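PDB 3TGH: glideosome-associated protein 50 from Plasmodium falciparum 3D7, which is a component of the glideosome and may assemble and tether this gliding and invasion machinery at the parasite's inner membrane complex. Local coordinates for residues Trp57-Glu68 with Ala115-Met123. Numbering follows the deposited sequence.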
loop_
_atom_site.group_PDB
_atom_site.type_symbol
_atom_site.label_atom_id
_atom_site.label_comp_id
_atom_site.label_asym_id
_atom_site.label_seq_id
_atom_site.Cartn_x
_atom_site.Cartn_y
_atom_site.Cartn_z
ATOM N N TRP A 57 -17.831 1.000 9.673
ATOM C CA TRP A 57 -17.093 -0.260 9.476
ATOM C C TRP A 57 -17.937 -1.267 8.693
ATOM O O TRP A 57 -17.465 -1.893 7.742
ATOM C CB TRP A 57 -16.666 -0.885 10.808
ATOM C CG TRP A 57 -15.572 -0.160 11.525
ATOM C CD1 TRP A 57 -15.699 0.632 12.631
ATOM C CD2 TRP A 57 -14.173 -0.182 11.209
ATOM N NE1 TRP A 57 -14.475 1.108 13.020
ATOM C CE2 TRP A 57 -13.517 0.620 12.169
ATOM C CE3 TRP A 57 -13.414 -0.800 10.209
ATOM C CZ2 TRP A 57 -12.133 0.831 12.150
ATOM C CZ3 TRP A 57 -12.039 -0.601 10.200
ATOM C CH2 TRP A 57 -11.415 0.199 11.168
ATOM N N LYS A 58 -19.188 -1.424 9.105
ATOM C CA LYS A 58 -20.106 -2.330 8.430
ATOM C C LYS A 58 -20.536 -1.793 7.064
ATOM O O LYS A 58 -20.494 -2.516 6.058
ATOM C CB LYS A 58 -21.335 -2.592 9.298
ATOM C CG LYS A 58 -22.227 -3.702 8.771
ATOM C CD LYS A 58 -23.323 -4.055 9.763
ATOM C CE LYS A 58 -24.154 -5.232 9.271
ATOM N NZ LYS A 58 -24.937 -4.900 8.050
ATOM N N ASN A 59 -20.935 -0.524 7.033
ATOM C CA ASN A 59 -21.533 0.079 5.836
ATOM C C ASN A 59 -20.565 0.329 4.679
ATOM O O ASN A 59 -20.959 0.206 3.521
ATOM C CB ASN A 59 -22.231 1.397 6.189
ATOM C CG ASN A 59 -23.408 1.205 7.124
ATOM O OD1 ASN A 59 -24.095 0.179 7.084
ATOM N ND2 ASN A 59 -23.659 2.199 7.964
ATOM N N LEU A 60 -19.315 0.681 4.987
ATOM C CA LEU A 60 -18.337 1.029 3.953
ATOM C C LEU A 60 -17.281 -0.039 3.681
ATOM O O LEU A 60 -16.586 0.049 2.678
ATOM C CB LEU A 60 -17.641 2.352 4.293
ATOM C CG LEU A 60 -18.545 3.575 4.460
ATOM C CD1 LEU A 60 -17.724 4.813 4.825
ATOM C CD2 LEU A 60 -19.359 3.819 3.193
ATOM N N TYR A 61 -17.148 -1.034 4.559
ATOM C CA TYR A 61 -16.126 -2.063 4.387
ATOM C C TYR A 61 -16.754 -3.447 4.365
ATOM O O TYR A 61 -16.743 -4.115 3.332
ATOM C CB TYR A 61 -15.067 -1.960 5.484
ATOM C CG TYR A 61 -13.970 -3.008 5.432
ATOM C CD1 TYR A 61 -12.904 -2.883 4.550
ATOM C CD2 TYR A 61 -13.989 -4.116 6.283
ATOM C CE1 TYR A 61 -11.880 -3.835 4.511
ATOM C CE2 TYR A 61 -12.973 -5.075 6.244
ATOM C CZ TYR A 61 -11.921 -4.919 5.348
ATOM O OH TYR A 61 -10.902 -5.836 5.298
ATOM N N GLU A 62 -17.319 -3.860 5.496
ATOM C CA GLU A 62 -17.823 -5.225 5.652
ATOM C C GLU A 62 -18.895 -5.578 4.627
ATOM O O GLU A 62 -18.841 -6.646 4.021
ATOM C CB GLU A 62 -18.391 -5.450 7.051
ATOM C CG GLU A 62 -17.387 -5.284 8.186
ATOM C CD GLU A 62 -18.030 -5.424 9.564
ATOM O OE1 GLU A 62 -19.214 -5.811 9.651
ATOM O OE2 GLU A 62 -17.348 -5.140 10.564
ATOM N N ASP A 63 -19.869 -4.693 4.438
ATOM C CA ASP A 63 -20.970 -4.967 3.507
ATOM C C ASP A 63 -20.614 -4.698 2.040
ATOM O O ASP A 63 -21.371 -5.073 1.149
ATOM C CB ASP A 63 -22.221 -4.169 3.891
ATOM C CG ASP A 63 -22.889 -4.692 5.156
ATOM O OD1 ASP A 63 -22.489 -5.765 5.663
ATOM O OD2 ASP A 63 -23.830 -4.033 5.636
ATOM N N VAL A 64 -19.476 -4.046 1.797
ATOM C CA VAL A 64 -19.056 -3.695 0.448
ATOM C C VAL A 64 -18.130 -4.760 -0.138
ATOM O O VAL A 64 -18.237 -5.087 -1.321
ATOM C CB VAL A 64 -18.351 -2.310 0.418
ATOM C CG1 VAL A 64 -17.802 -1.992 -0.980
ATOM C CG2 VAL A 64 -19.303 -1.214 0.879
ATOM N N TYR A 65 -17.220 -5.294 0.678
ATOM C CA TYR A 65 -16.164 -6.183 0.167
ATOM C C TYR A 65 -16.339 -7.637 0.596
ATOM O O TYR A 65 -15.394 -8.424 0.535
ATOM C CB TYR A 65 -14.777 -5.639 0.542
ATOM C CG TYR A 65 -14.586 -4.226 0.031
ATOM C CD1 TYR A 65 -14.365 -3.975 -1.327
ATOM C CD2 TYR A 65 -14.654 -3.142 0.892
ATOM C CE1 TYR A 65 -14.220 -2.668 -1.807
ATOM C CE2 TYR A 65 -14.498 -1.840 0.425
ATOM C CZ TYR A 65 -14.288 -1.612 -0.924
ATOM O OH TYR A 65 -14.146 -0.325 -1.372
ATOM N N SER A 66 -17.554 -7.995 1.002
ATOM C CA SER A 66 -17.847 -9.363 1.416
ATOM C C SER A 66 -18.333 -10.198 0.237
ATOM O O SER A 66 -18.899 -9.677 -0.727
ATOM C CB SER A 66 -18.884 -9.396 2.541
ATOM O OG SER A 66 -20.119 -8.858 2.112
ATOM N N GLU A 67 -18.090 -11.497 0.332
ATOM C CA GLU A 67 -18.558 -12.459 -0.661
ATOM C C GLU A 67 -18.731 -13.815 0.027
ATOM O O GLU A 67 -18.072 -14.108 1.023
ATOM C CB GLU A 67 -17.550 -12.554 -1.813
ATOM C CG GLU A 67 -18.017 -13.331 -3.052
ATOM C CD GLU A 67 -19.096 -12.610 -3.850
ATOM O OE1 GLU A 67 -20.269 -12.620 -3.416
ATOM O OE2 GLU A 67 -18.777 -12.050 -4.923
ATOM N N GLU A 68 -19.626 -14.642 -0.497
ATOM C CA GLU A 68 -19.826 -15.972 0.073
ATOM C C GLU A 68 -18.686 -16.908 -0.335
ATOM O O GLU A 68 -17.809 -16.528 -1.120
ATOM C CB GLU A 68 -21.191 -16.532 -0.333
ATOM C CG GLU A 68 -22.374 -15.703 0.180
ATOM C CD GLU A 68 -22.362 -15.513 1.695
ATOM O OE1 GLU A 68 -22.547 -14.363 2.154
ATOM O OE2 GLU A 68 -22.161 -16.508 2.426
ATOM N N ALA A 115 -13.516 -17.177 10.799
ATOM C CA ALA A 115 -13.421 -16.506 9.506
ATOM C C ALA A 115 -14.592 -15.557 9.270
ATOM O O ALA A 115 -15.636 -15.658 9.919
ATOM C CB ALA A 115 -13.345 -17.534 8.383
ATOM N N THR A 116 -14.396 -14.632 8.335
ATOM C CA THR A 116 -15.423 -13.680 7.947
ATOM C C THR A 116 -15.648 -13.746 6.437
ATOM O O THR A 116 -14.839 -14.330 5.709
ATOM C CB THR A 116 -15.015 -12.249 8.347
ATOM O OG1 THR A 116 -13.684 -11.979 7.881
ATOM C CG2 THR A 116 -15.063 -12.083 9.867
ATOM N N ASN A 117 -16.746 -13.146 5.976
ATOM C CA ASN A 117 -17.033 -13.023 4.541
ATOM C C ASN A 117 -16.218 -11.909 3.875
ATOM O O ASN A 117 -16.132 -11.847 2.653
ATOM C CB ASN A 117 -18.524 -12.754 4.311
ATOM C CG ASN A 117 -19.409 -13.903 4.779
ATOM O OD1 ASN A 117 -19.015 -15.069 4.731
ATOM N ND2 ASN A 117 -20.616 -13.573 5.231
ATOM N N TYR A 118 -15.623 -11.038 4.683
ATOM C CA TYR A 118 -14.853 -9.896 4.182
ATOM C C TYR A 118 -13.368 -10.057 4.541
ATOM O O TYR A 118 -13.020 -10.909 5.366
ATOM C CB TYR A 118 -15.425 -8.598 4.753
ATOM C CG TYR A 118 -15.684 -8.641 6.244
ATOM C CD1 TYR A 118 -16.967 -8.856 6.742
ATOM C CD2 TYR A 118 -14.647 -8.478 7.154
ATOM C CE1 TYR A 118 -17.208 -8.896 8.103
ATOM C CE2 TYR A 118 -14.876 -8.515 8.518
ATOM C CZ TYR A 118 -16.161 -8.726 8.987
ATOM O OH TYR A 118 -16.395 -8.768 10.336
ATOM N N PRO A 119 -12.483 -9.253 3.922
ATOM C CA PRO A 119 -11.056 -9.460 4.184
ATOM C C PRO A 119 -10.650 -9.160 5.629
ATOM O O PRO A 119 -11.296 -8.359 6.302
ATOM C CB PRO A 119 -10.372 -8.480 3.218
ATOM C CG PRO A 119 -11.376 -8.216 2.149
ATOM C CD PRO A 119 -12.706 -8.304 2.813
ATOM N N LYS A 120 -9.579 -9.796 6.086
ATOM C CA LYS A 120 -9.091 -9.609 7.452
ATOM C C LYS A 120 -8.264 -8.313 7.543
ATOM O O LYS A 120 -7.216 -8.194 6.929
ATOM C CB LYS A 120 -8.255 -10.814 7.899
ATOM C CG LYS A 120 -7.868 -10.786 9.384
ATOM C CD LYS A 120 -6.976 -11.951 9.776
ATOM C CE LYS A 120 -6.698 -11.946 11.282
ATOM N NZ LYS A 120 -5.820 -13.075 11.716
ATOM N N TRP A 121 -8.755 -7.364 8.329
ATOM C CA TRP A 121 -8.122 -6.062 8.519
ATOM C C TRP A 121 -6.817 -6.223 9.299
ATOM O O TRP A 121 -6.832 -6.687 10.435
ATOM C CB TRP A 121 -9.109 -5.177 9.275
ATOM C CG TRP A 121 -8.727 -3.755 9.475
ATOM C CD1 TRP A 121 -8.020 -3.238 10.520
ATOM C CD2 TRP A 121 -9.087 -2.647 8.650
ATOM N NE1 TRP A 121 -7.897 -1.880 10.385
ATOM C CE2 TRP A 121 -8.546 -1.489 9.249
ATOM C CE3 TRP A 121 -9.808 -2.518 7.460
ATOM C CZ2 TRP A 121 -8.705 -0.221 8.697
ATOM C CZ3 TRP A 121 -9.969 -1.247 6.919
ATOM C CH2 TRP A 121 -9.413 -0.124 7.535
ATOM N N ILE A 122 -5.698 -5.862 8.671
ATOM C CA ILE A 122 -4.377 -5.988 9.274
ATOM C C ILE A 122 -3.697 -4.622 9.301
ATOM O O ILE A 122 -3.480 -4.001 8.258
ATOM C CB ILE A 122 -3.500 -6.993 8.517
ATOM C CG1 ILE A 122 -4.155 -8.378 8.539
ATOM C CG2 ILE A 122 -2.094 -7.059 9.128
ATOM C CD1 ILE A 122 -3.338 -9.449 7.871
ATOM N N MET A 123 -3.402 -4.148 10.509
ATOM C CA MET A 123 -2.613 -2.924 10.687
ATOM C C MET A 123 -2.052 -2.959 12.119
ATOM O O MET A 123 -2.613 -2.342 13.027
ATOM C CB MET A 123 -3.453 -1.665 10.439
ATOM C CG MET A 123 -2.576 -0.443 10.270
ATOM S SD MET A 123 -3.482 1.081 9.929
ATOM C CE MET A 123 -4.039 1.469 11.593
HETATM O O HOH W 1 -15.475 -14.119 1.548
#
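Trp57 and Tyr61, one turn apart on the helix, meet Trp121 of the edge strand 120-122 in two T-shaped stacks. Trp57 turns the rim of its six-membered ring onto a face of the Trp121 indole (Trp57 CZ3 to Trp121 CZ2 3.7 Å, planes at 84°). Trp121 in turn presents its own edge to a face of Tyr61, with ring planes perpendicular and Trp121 CE3 3.8 Å from Tyr61 CZ. Both indole nitrogens bond outside the pair, Trp57 NE1 to Gly51 O and Trp121 NE1 to Gln92 O, so both buried N-H groups are satisfied. With CG trans to its backbone N (chi1 178°), Tyr61 reaches across to segment 115-123, where its hydroxyl OH donates to Pro119 O (2.7 Å) from well above the carbonyl plane. Phe76 of the neighbouring strand 75-78 adds another edge-to-face partner to Tyr61.

Further out, the Tyr118 ring is sandwiched: Glu62 CG makes a CH-pi contact over one face, 3.7 Å from the centroid, and Thr116 CB covers the other. The Glu62 carboxylate runs on alongside the ring, nearly parallel to it. Pro119 CD packs against Tyr65 CB, and Tyr65 O is buried here without a polar partner. At the polar edge, Glu67 N donates to Asn117 O (3.1 Å, 159° at the hydrogen), while a water bridges Asn117 O and Glu67 O, relieving two acceptors that face each other.

In this calcineurin-like phosphoesterase fold, away from the annotated metal-binding residues, perpendicular rings and one hydroxyl-carbonyl bond thus hold helix 56-62 to an edge strand, whereas a backbone bond and a water hold the loop that follows.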